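Side-chain contacts in uncharacterized peptidase Lmo0363 (Listeria monocytogenes, PDB 3L4E), which is probably a serine-type peptidase of family S51, related to peptidase E, whose own substrate has not been characterised: residues G71-T74 and T75-K79; F91-L94 and Q95-R99; I125-P128 and N129-Y132. One frame throughout, in Å; residues are numbered along the deposited sequence.

Interaction 1 (G71-T74 and T75-K79)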
ATOM      1  N   GLY A  71     -11.676 -10.507  14.725  1.00 41.14           N
ATOM      2  CA  GLY A  71     -12.528 -11.476  14.066  1.00 41.88           C
ATOM      3  C   GLY A  71     -12.873 -11.029  12.662  1.00 41.54           C
ATOM      4  O   GLY A  71     -12.776 -11.806  11.711  1.00 40.86           O
ATOM      5  N   GLU A  72     -13.271  -9.769  12.532  1.00 37.24           N
ATOM      6  CA  GLU A  72     -13.660  -9.213  11.245  1.00 37.61           C
ATOM      7  C   GLU A  72     -12.444  -9.037  10.339  1.00 34.44           C
ATOM      8  O   GLU A  72     -12.523  -9.259   9.130  1.00 34.13           O
ATOM      9  CB  GLU A  72     -14.369  -7.871  11.438  1.00 40.32           C
ATOM     10  CG  GLU A  72     -15.193  -7.434  10.244  1.00 51.92           C
ATOM     11  CD  GLU A  72     -16.349  -8.377   9.969  1.00 57.26           C
ATOM     12  OE1 GLU A  72     -16.812  -8.437   8.809  1.00 61.89           O
ATOM     13  OE2 GLU A  72     -16.792  -9.064  10.916  1.00 64.88           O
ATOM     14  N   ILE A  73     -11.324  -8.627  10.927  1.00 34.22           N
ATOM     15  CA  ILE A  73     -10.091  -8.448  10.176  1.00 30.02           C
ATOM     16  C   ILE A  73      -9.642  -9.787   9.606  1.00 30.22           C
ATOM     17  O   ILE A  73      -9.343  -9.898   8.418  1.00 34.25           O
ATOM     18  CB  ILE A  73      -8.969  -7.860  11.063  1.00 28.87           C
ATOM     19  CG1 ILE A  73      -9.310  -6.422  11.479  1.00 30.00           C
ATOM     20  CG2 ILE A  73      -7.621  -7.925  10.342  1.00 32.36           C
ATOM     21  CD1 ILE A  73      -8.316  -5.809  12.463  1.00 33.16           C
ATOM     22  N   THR A  74      -9.616 -10.806  10.458  1.00 33.40           N
ATOM     23  CA  THR A  74      -9.215 -12.146  10.038  1.00 35.65           C
ATOM     24  C   THR A  74     -10.120 -12.683   8.933  1.00 36.26           C
ATOM     25  O   THR A  74      -9.644 -13.194   7.919  1.00 42.02           O
ATOM     26  CB  THR A  74      -9.221 -13.134  11.219  1.00 37.48           C
ATOM     27  OG1 THR A  74      -8.305 -12.683  12.225  1.00 39.63           O
ATOM     28  CG2 THR A  74      -8.801 -14.519  10.755  1.00 39.03           C
ATOM     29  N   THR A  75     -11.427 -12.551   9.137  1.00 42.31           N
ATOM     30  CA  THR A  75     -12.420 -13.072   8.205  1.00 40.71           C
ATOM     31  C   THR A  75     -12.330 -12.430   6.824  1.00 38.60           C
ATOM     32  O   THR A  75     -12.255 -13.131   5.814  1.00 37.31           O
ATOM     33  CB  THR A  75     -13.846 -12.880   8.750  1.00 42.08           C
ATOM     34  OG1 THR A  75     -13.959 -13.523  10.027  1.00 45.21           O
ATOM     35  CG2 THR A  75     -14.876 -13.475   7.794  1.00 45.92           C
ATOM     36  N   LYS A  76     -12.342 -11.100   6.783  1.00 37.26           N
ATOM     37  CA  LYS A  76     -12.292 -10.380   5.515  1.00 35.54           C
ATOM     38  C   LYS A  76     -11.004 -10.674   4.752  1.00 36.46           C
ATOM     39  O   LYS A  76     -11.034 -10.965   3.559  1.00 34.63           O
ATOM     40  CB  LYS A  76     -12.462  -8.874   5.738  1.00 35.92           C
ATOM     41  CG  LYS A  76     -13.855  -8.487   6.230  1.00 40.84           C
ATOM     42  CD  LYS A  76     -13.997  -6.988   6.460  1.00 44.72           C
ATOM     43  CE  LYS A  76     -15.446  -6.620   6.783  1.00 46.87           C
ATOM     44  NZ  LYS A  76     -15.620  -5.171   7.098  1.00 45.16           N
ATOM     45  N   LEU A  77      -9.873 -10.600   5.448  1.00 34.88           N
ATOM     46  CA  LEU A  77      -8.590 -10.887   4.824  1.00 32.48           C
ATOM     47  C   LEU A  77      -8.559 -12.283   4.202  1.00 31.85           C
ATOM     48  O   LEU A  77      -7.974 -12.479   3.132  1.00 34.25           O
ATOM     49  CB  LEU A  77      -7.444 -10.715   5.829  1.00 29.55           C
ATOM     50  CG  LEU A  77      -7.072  -9.259   6.125  1.00 27.66           C
ATOM     51  CD1 LEU A  77      -6.052  -9.191   7.251  1.00 31.36           C
ATOM     52  CD2 LEU A  77      -6.547  -8.561   4.868  1.00 26.26           C
ATOM     53  N   ARG A  78      -9.187 -13.245   4.875  1.00 34.15           N
ATOM     54  CA  ARG A  78      -9.227 -14.623   4.392  1.00 35.55           C
ATOM     55  C   ARG A  78     -10.208 -14.818   3.241  1.00 39.22           C
ATOM     56  O   ARG A  78      -9.946 -15.581   2.311  1.00 46.05           O
ATOM     57  CB  ARG A  78      -9.571 -15.578   5.535  1.00 40.59           C
ATOM     58  CG  ARG A  78      -8.528 -15.599   6.626  1.00 42.27           C
ATOM     59  CD  ARG A  78      -8.780 -16.708   7.627  1.00 51.08           C
ATOM     60  NE  ARG A  78      -7.536 -17.121   8.267  1.00 56.59           N
ATOM     61  CZ  ARG A  78      -6.713 -18.034   7.762  1.00 63.22           C
ATOM     62  NH1 ARG A  78      -7.008 -18.633   6.615  1.00 67.56           N
ATOM     63  NH2 ARG A  78      -5.598 -18.348   8.401  1.00 62.83           N
ATOM     64  N   LYS A  79     -11.335 -14.120   3.308  1.00 39.10           N
ATOM     65  CA  LYS A  79     -12.418 -14.323   2.353  1.00 39.85           C
ATOM     66  C   LYS A  79     -12.129 -13.738   0.976  1.00 36.69           C
ATOM     67  O   LYS A  79     -12.330 -14.397  -0.045  1.00 38.94           O
ATOM     68  CB  LYS A  79     -13.718 -13.722   2.889  1.00 44.43           C
ATOM     69  CG  LYS A  79     -14.904 -13.899   1.954  1.00 44.99           C
ATOM     70  CD  LYS A  79     -16.193 -13.385   2.578  1.00 46.88           C
ATOM     71  CE  LYS A  79     -16.301 -11.872   2.474  1.00 52.99           C
ATOM     72  NZ  LYS A  79     -16.505 -11.432   1.064  1.00 56.22           N
TER
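The amphipathic helix 70-79 brings Glu72, Ile73 and Thr74 against Lys76, Leu77 and Arg78, the residues one turn further on, and doubles one of its own backbone bonds through Thr75. Gly71 O accepts both from Thr75 N (3.0 Å) and from Thr75 OG1 (2.7 Å). The two donors reach this oxygen from opposite faces of its carbonyl plane. The hydroxyl is put there by the first torsion of Thr75 (chi1 -57°), which sets OG1 beside the backbone N and turns it back over the preceding turn. Lys76 N, Leu77 N and Arg78 N continue the helical pattern to Glu72 O, Ile73 O and Thr74 O.

Among the side chains, the acidic and basic pair meets mainly through carbon. Glu72 bends at chi2 (64°) and lays its carboxylate across the extended chain of Lys76, OE1 coming to 3.0 Å from Lys76 CE, whereas the salt bridge from OE1 to Lys76 NZ is long at 3.9 Å. The ammonium instead bonds to Glu62 O and forms a salt bridge with Glu68. On the buried side Ile73 and Leu77 lie side by side, Ile73 CG2 being 3.7 Å from Leu77 CD1, and Leu77 also packs on Leu105 of helix 102-111. Thr74 and Arg78 likewise run alongside each other: Thr74 CG2 sits at the edge of the guanidinium, 3.8 Å from Arg78 NE, while the charge itself is bridged to Glu108 and Thr74 OG1 is bonded to Leu70 O.

The chemistry thus separates into an apolar strip facing the fold and charged ends held largely by partners beyond this helix, with the Glu72 carboxylate probably adding only modest electrostatic attraction to Lys76.

Interaction 2 (F91-L94 and Q95-R99)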
ATOM      1  N   PHE A  91       2.858   5.971   9.193  1.00 16.65           N
ATOM      2  CA  PHE A  91       3.096   5.613  10.590  1.00 16.58           C
ATOM      3  C   PHE A  91       1.812   5.169  11.289  1.00 17.06           C
ATOM      4  O   PHE A  91       1.804   4.177  12.008  1.00 16.63           O
ATOM      5  CB  PHE A  91       3.804   6.743  11.334  1.00 18.54           C
ATOM      6  CG  PHE A  91       5.160   7.041  10.781  1.00 19.05           C
ATOM      7  CD1 PHE A  91       6.276   6.358  11.236  1.00 25.04           C
ATOM      8  CD2 PHE A  91       5.318   7.985   9.774  1.00 22.33           C
ATOM      9  CE1 PHE A  91       7.524   6.619  10.704  1.00 27.75           C
ATOM     10  CE2 PHE A  91       6.564   8.252   9.244  1.00 23.94           C
ATOM     11  CZ  PHE A  91       7.665   7.568   9.706  1.00 29.26           C
ATOM     12  N   PHE A  92       0.721   5.882  11.050  1.00 18.27           N
ATOM     13  CA  PHE A  92      -0.551   5.478  11.640  1.00 15.46           C
ATOM     14  C   PHE A  92      -0.985   4.110  11.116  1.00 13.07           C
ATOM     15  O   PHE A  92      -1.435   3.251  11.886  1.00 16.76           O
ATOM     16  CB  PHE A  92      -1.639   6.512  11.379  1.00 17.33           C
ATOM     17  CG  PHE A  92      -2.936   6.180  12.039  1.00 18.10           C
ATOM     18  CD1 PHE A  92      -3.062   6.262  13.421  1.00 22.79           C
ATOM     19  CD2 PHE A  92      -4.019   5.748  11.294  1.00 17.96           C
ATOM     20  CE1 PHE A  92      -4.251   5.938  14.042  1.00 25.34           C
ATOM     21  CE2 PHE A  92      -5.209   5.424  11.904  1.00 19.40           C
ATOM     22  CZ  PHE A  92      -5.328   5.515  13.282  1.00 21.47           C
ATOM     23  N   LEU A  93      -0.839   3.910   9.809  1.00 15.12           N
ATOM     24  CA  LEU A  93      -1.126   2.617   9.194  1.00 13.88           C
ATOM     25  C   LEU A  93      -0.345   1.477   9.854  1.00 12.27           C
ATOM     26  O   LEU A  93      -0.924   0.467  10.272  1.00 14.05           O
ATOM     27  CB  LEU A  93      -0.836   2.671   7.693  1.00 13.59           C
ATOM     28  CG  LEU A  93      -0.926   1.363   6.901  1.00 13.83           C
ATOM     29  CD1 LEU A  93      -2.337   0.783   6.901  1.00 15.31           C
ATOM     30  CD2 LEU A  93      -0.421   1.592   5.475  1.00 14.35           C
ATOM     31  N   LEU A  94       0.971   1.626   9.949  1.00 14.63           N
ATOM     32  CA  LEU A  94       1.798   0.567  10.529  1.00 16.28           C
ATOM     33  C   LEU A  94       1.442   0.359  11.999  1.00 15.94           C
ATOM     34  O   LEU A  94       1.377  -0.772  12.483  1.00 15.13           O
ATOM     35  CB  LEU A  94       3.283   0.900  10.385  1.00 15.65           C
ATOM     36  CG  LEU A  94       4.253  -0.188  10.851  1.00 16.85           C
ATOM     37  CD1 LEU A  94       4.005  -1.488  10.106  1.00 19.02           C
ATOM     38  CD2 LEU A  94       5.711   0.277  10.683  1.00 18.98           C
ATOM     39  N   GLN A  95       1.202   1.459  12.700  1.00 16.35           N
ATOM     40  CA  GLN A  95       0.801   1.395  14.096  1.00 15.56           C
ATOM     41  C   GLN A  95      -0.432   0.520  14.291  1.00 17.02           C
ATOM     42  O   GLN A  95      -0.456  -0.345  15.160  1.00 17.36           O
ATOM     43  CB  GLN A  95       0.536   2.798  14.637  1.00 16.67           C
ATOM     44  CG  GLN A  95       0.023   2.814  16.056  1.00 18.18           C
ATOM     45  CD  GLN A  95      -0.208   4.219  16.529  1.00 21.07           C
ATOM     46  OE1 GLN A  95       0.730   4.901  16.933  1.00 22.78           O
ATOM     47  NE2 GLN A  95      -1.453   4.681  16.443  1.00 25.11           N
ATOM     48  N   GLU A  96      -1.456   0.740  13.474  1.00 16.08           N
ATOM     49  CA  GLU A  96      -2.702  -0.003  13.629  1.00 15.75           C
ATOM     50  C   GLU A  96      -2.560  -1.464  13.190  1.00 16.35           C
ATOM     51  O   GLU A  96      -3.135  -2.363  13.815  1.00 17.34           O
ATOM     52  CB  GLU A  96      -3.843   0.712  12.904  1.00 18.43           C
ATOM     53  CG  GLU A  96      -4.117   2.106  13.476  1.00 21.28           C
ATOM     54  CD  GLU A  96      -4.419   2.079  14.981  1.00 25.72           C
ATOM     55  OE1 GLU A  96      -5.397   1.425  15.388  1.00 25.20           O
ATOM     56  OE2 GLU A  96      -3.677   2.711  15.758  1.00 30.00           O
ATOM     57  N   LEU A  97      -1.775  -1.705  12.143  1.00 16.94           N
ATOM     58  CA  LEU A  97      -1.485  -3.073  11.732  1.00 17.87           C
ATOM     59  C   LEU A  97      -0.752  -3.854  12.826  1.00 18.22           C
ATOM     60  O   LEU A  97      -1.069  -5.014  13.082  1.00 19.73           O
ATOM     61  CB  LEU A  97      -0.675  -3.095  10.438  1.00 17.46           C
ATOM     62  CG  LEU A  97      -1.393  -2.664   9.155  1.00 18.19           C
ATOM     63  CD1 LEU A  97      -0.404  -2.598   8.004  1.00 19.52           C
ATOM     64  CD2 LEU A  97      -2.547  -3.599   8.796  1.00 23.32           C
ATOM     65  N   LYS A  98       0.227  -3.227  13.472  1.00 17.52           N
ATOM     66  CA  LYS A  98       0.937  -3.905  14.555  1.00 22.47           C
ATOM     67  C   LYS A  98       0.061  -4.104  15.798  1.00 20.29           C
ATOM     68  O   LYS A  98       0.083  -5.178  16.418  1.00 21.41           O
ATOM     69  CB  LYS A  98       2.219  -3.158  14.933  1.00 20.07           C
ATOM     70  CG  LYS A  98       3.297  -3.188  13.875  1.00 19.62           C
ATOM     71  CD  LYS A  98       4.599  -2.624  14.435  1.00 22.30           C
ATOM     72  CE  LYS A  98       5.733  -2.717  13.428  1.00 29.90           C
ATOM     73  NZ  LYS A  98       7.028  -2.283  14.027  1.00 32.35           N
ATOM     74  N   ARG A  99      -0.704  -3.078  16.163  1.00 19.91           N
ATOM     75  CA  ARG A  99      -1.550  -3.138  17.354  1.00 20.22           C
ATOM     76  C   ARG A  99      -2.515  -4.317  17.323  1.00 19.64           C
ATOM     77  O   ARG A  99      -2.803  -4.931  18.352  1.00 19.62           O
ATOM     78  CB  ARG A  99      -2.357  -1.848  17.534  1.00 22.33           C
ATOM     79  CG  ARG A  99      -3.397  -1.971  18.648  1.00 25.75           C
ATOM     80  CD  ARG A  99      -4.296  -0.752  18.796  1.00 34.83           C
ATOM     81  NE  ARG A  99      -5.173  -0.517  17.650  1.00 39.64           N
ATOM     82  CZ  ARG A  99      -6.362  -1.089  17.466  1.00 38.11           C
ATOM     83  NH1 ARG A  99      -6.833  -1.970  18.338  1.00 34.11           N
ATOM     84  NH2 ARG A  99      -7.079  -0.790  16.393  1.00 43.10           N
TER
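A CH-pi contact between residues one turn apart, Glu96 on Phe92, marks one side of helix 90-100, and leucines pack along another. Glu96 CG stands over one face of the Phe92 ring, 3.8 Å from its centroid and displaced toward the rim. With chi1 at -176°, Phe92 CG lies beside the carbonyl carbon and the ring projects outward from the helix, where Glu96 CG can cover it. Glu96 folds at chi2 (-56°), bringing the carboxylate back toward the ring; the two planes are 18° apart.

That carboxylate is gripped by three N-H groups. Gln95 NE2 gives OE2 a nearly straight bond of 3.0 Å, and Arg99 forms a salt bridge side-on to OE1, NE and NH2 each 3.0 Å from that one oxygen. Such bonding fixes the rotation of the carboxylate and probably favours its charged form. Gln95 OE1 accepts from Asn144 N.

Leu93 CD1 meets Leu97 CD1 at 4.0 Å, while Lys98 drapes its aliphatic chain over Leu94, CE 3.9 Å from Leu94 CG, on its way to Asn147 O. Leu97 reaches Ala102 and Ile106, and Phe91 packs edge-to-face with Tyr148, placing the helix against helix 102-111, the 142-149 loop and segment 125-132.

Interaction 3 (I125-P128 and N129-Y132)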
ATOM      1  N   ILE A 125       4.976   0.453   3.486  1.00 13.84           N
ATOM      2  CA  ILE A 125       5.037  -0.580   4.536  1.00 14.17           C
ATOM      3  C   ILE A 125       5.536  -1.953   4.062  1.00 16.67           C
ATOM      4  O   ILE A 125       5.757  -2.846   4.888  1.00 15.73           O
ATOM      5  CB  ILE A 125       3.697  -0.752   5.323  1.00 12.31           C
ATOM      6  CG1 ILE A 125       2.576  -1.230   4.402  1.00 12.00           C
ATOM      7  CG2 ILE A 125       3.312   0.529   6.041  1.00 15.22           C
ATOM      8  CD1 ILE A 125       1.356  -1.715   5.177  1.00 13.85           C
ATOM      9  N   THR A 126       5.725  -2.134   2.755  1.00 14.71           N
ATOM     10  CA  THR A 126       6.328  -3.379   2.264  1.00 15.72           C
ATOM     11  C   THR A 126       7.843  -3.413   2.499  1.00 21.38           C
ATOM     12  O   THR A 126       8.456  -4.472   2.422  1.00 22.65           O
ATOM     13  CB  THR A 126       6.064  -3.636   0.763  1.00 16.46           C
ATOM     14  OG1 THR A 126       6.736  -2.646  -0.027  1.00 18.72           O
ATOM     15  CG2 THR A 126       4.576  -3.625   0.449  1.00 15.78           C
ATOM     16  N   SER A 127       8.432  -2.255   2.789  1.00 19.01           N
ATOM     17  CA  SER A 127       9.872  -2.147   3.033  1.00 21.69           C
ATOM     18  C   SER A 127      10.278  -2.736   4.380  1.00 21.67           C
ATOM     19  O   SER A 127       9.428  -3.067   5.206  1.00 20.49           O
ATOM     20  CB  SER A 127      10.293  -0.681   2.995  1.00 23.10           C
ATOM     21  OG  SER A 127       9.829   0.004   4.150  1.00 23.58           O
ATOM     22  N   PRO A 128      11.589  -2.865   4.610  1.00 24.95           N
ATOM     23  CA  PRO A 128      12.040  -3.357   5.919  1.00 27.05           C
ATOM     24  C   PRO A 128      11.703  -2.410   7.070  1.00 25.50           C
ATOM     25  O   PRO A 128      11.451  -2.872   8.176  1.00 25.99           O
ATOM     26  CB  PRO A 128      13.563  -3.448   5.750  1.00 27.06           C
ATOM     27  CG  PRO A 128      13.772  -3.580   4.262  1.00 29.06           C
ATOM     28  CD  PRO A 128      12.699  -2.737   3.647  1.00 30.52           C
ATOM     29  N   ASN A 129      11.705  -1.105   6.819  1.00 23.77           N
ATOM     30  CA  ASN A 129      11.589  -0.116   7.892  1.00 25.57           C
ATOM     31  C   ASN A 129      11.171   1.231   7.309  1.00 27.21           C
ATOM     32  O   ASN A 129      11.736   1.677   6.308  1.00 30.37           O
ATOM     33  CB  ASN A 129      12.927  -0.006   8.645  1.00 32.06           C
ATOM     34  CG  ASN A 129      12.926   1.089   9.698  1.00 30.55           C
ATOM     35  OD1 ASN A 129      12.992   2.274   9.373  1.00 32.95           O
ATOM     36  ND2 ASN A 129      12.866   0.696  10.968  1.00 32.96           N
ATOM     37  N   ILE A 130      10.182   1.876   7.918  1.00 22.70           N
ATOM     38  CA  ILE A 130       9.585   3.068   7.311  1.00 23.93           C
ATOM     39  C   ILE A 130      10.148   4.398   7.816  1.00 29.51           C
ATOM     40  O   ILE A 130       9.594   5.454   7.523  1.00 27.95           O
ATOM     41  CB  ILE A 130       8.045   3.082   7.453  1.00 20.50           C
ATOM     42  CG1 ILE A 130       7.632   3.194   8.929  1.00 20.76           C
ATOM     43  CG2 ILE A 130       7.455   1.828   6.838  1.00 19.15           C
ATOM     44  CD1 ILE A 130       6.139   3.441   9.129  1.00 18.22           C
ATOM     45  N   ALA A 131      11.245   4.356   8.562  1.00 30.36           N
ATOM     46  CA  ALA A 131      11.819   5.587   9.088  1.00 32.23           C
ATOM     47  C   ALA A 131      12.077   6.613   7.986  1.00 33.14           C
ATOM     48  O   ALA A 131      11.889   7.811   8.191  1.00 33.33           O
ATOM     49  CB  ALA A 131      13.101   5.299   9.876  1.00 35.88           C
ATOM     50  N   TYR A 132      12.483   6.137   6.812  1.00 33.37           N
ATOM     51  CA  TYR A 132      12.857   7.020   5.711  1.00 35.29           C
ATOM     52  C   TYR A 132      11.715   7.909   5.214  1.00 35.31           C
ATOM     53  O   TYR A 132      11.956   8.899   4.518  1.00 36.50           O
ATOM     54  CB  TYR A 132      13.433   6.211   4.543  1.00 35.13           C
ATOM     55  CG  TYR A 132      12.419   5.348   3.801  1.00 31.41           C
ATOM     56  CD1 TYR A 132      11.833   5.782   2.618  1.00 31.64           C
ATOM     57  CD2 TYR A 132      12.064   4.093   4.280  1.00 29.40           C
ATOM     58  CE1 TYR A 132      10.916   4.992   1.935  1.00 28.50           C
ATOM     59  CE2 TYR A 132      11.153   3.297   3.613  1.00 26.55           C
ATOM     60  CZ  TYR A 132      10.581   3.749   2.437  1.00 24.77           C
ATOM     61  OH  TYR A 132       9.680   2.944   1.773  1.00 25.48           O
TER
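Apolar and van der Waals contacts join Ile125 and Ser127 to Ile130 and Tyr132 where the chain turns after helix 121-124. Ile130 CG2 is the shared surface: it lies 4.1 Å from Ile125 CA and 4.0 Å from Ser127 OG. The same hydroxyl oxygen meets the Tyr132 ring at its edge, in the ring plane, 3.6 Å from CE2. A chi1 of 72° puts Ser127 OG between the backbone N and the carbonyl carbon, where it meets both this ring edge and Val124 O; Tyr132 has a similar first torsion (70°), which swings its ring back toward the serine.

The polar bonds are made locally or with other parts of the chain. Asn129 forms an Asx turn, its OD1 accepting from Ala131 N at 2.8 Å with the donor above the carbonyl plane, while ND2 binds the carboxylate of Asp149. Ser127 OG is bonded to Val124 O and Tyr132 OH to Thr158 O, so both buried hydroxyls have backbone acceptors.

Backbone bonds from Ile125 to Leu151 and from Ser127 to Asn152 tie the turn to the loop ahead of strand 157-159. Ile130 faces Phe91 and Leu94 of helix 90-100, and Tyr132 lies against Val124 of helix 121-124 and Ser157 of strand 157-159.

How the interactions relate
Interactions 2 and 3 form one continuous apolar cluster, their centres about 12 Å apart. Leu97 CD1 packs 3.4 Å from Ile125 CD1, and Leu94 CD2 lies 3.6 Å from Ile130 CD1. The cluster borders the probable catalytic centre: the side chain of Leu93 is about 8 Å from that of Ser120, and that of Ile125 about 10 Å, and both side chains touch residues of what is probably a nucleophile elbow. Tyr132 is about 11 Å, side chain to side chain, from His161, the other charge-relay residue assigned by similarity. Interaction 1 stands apart, its centre about 17 Å from that of interaction 2, though helix 102-111 packs against both helices.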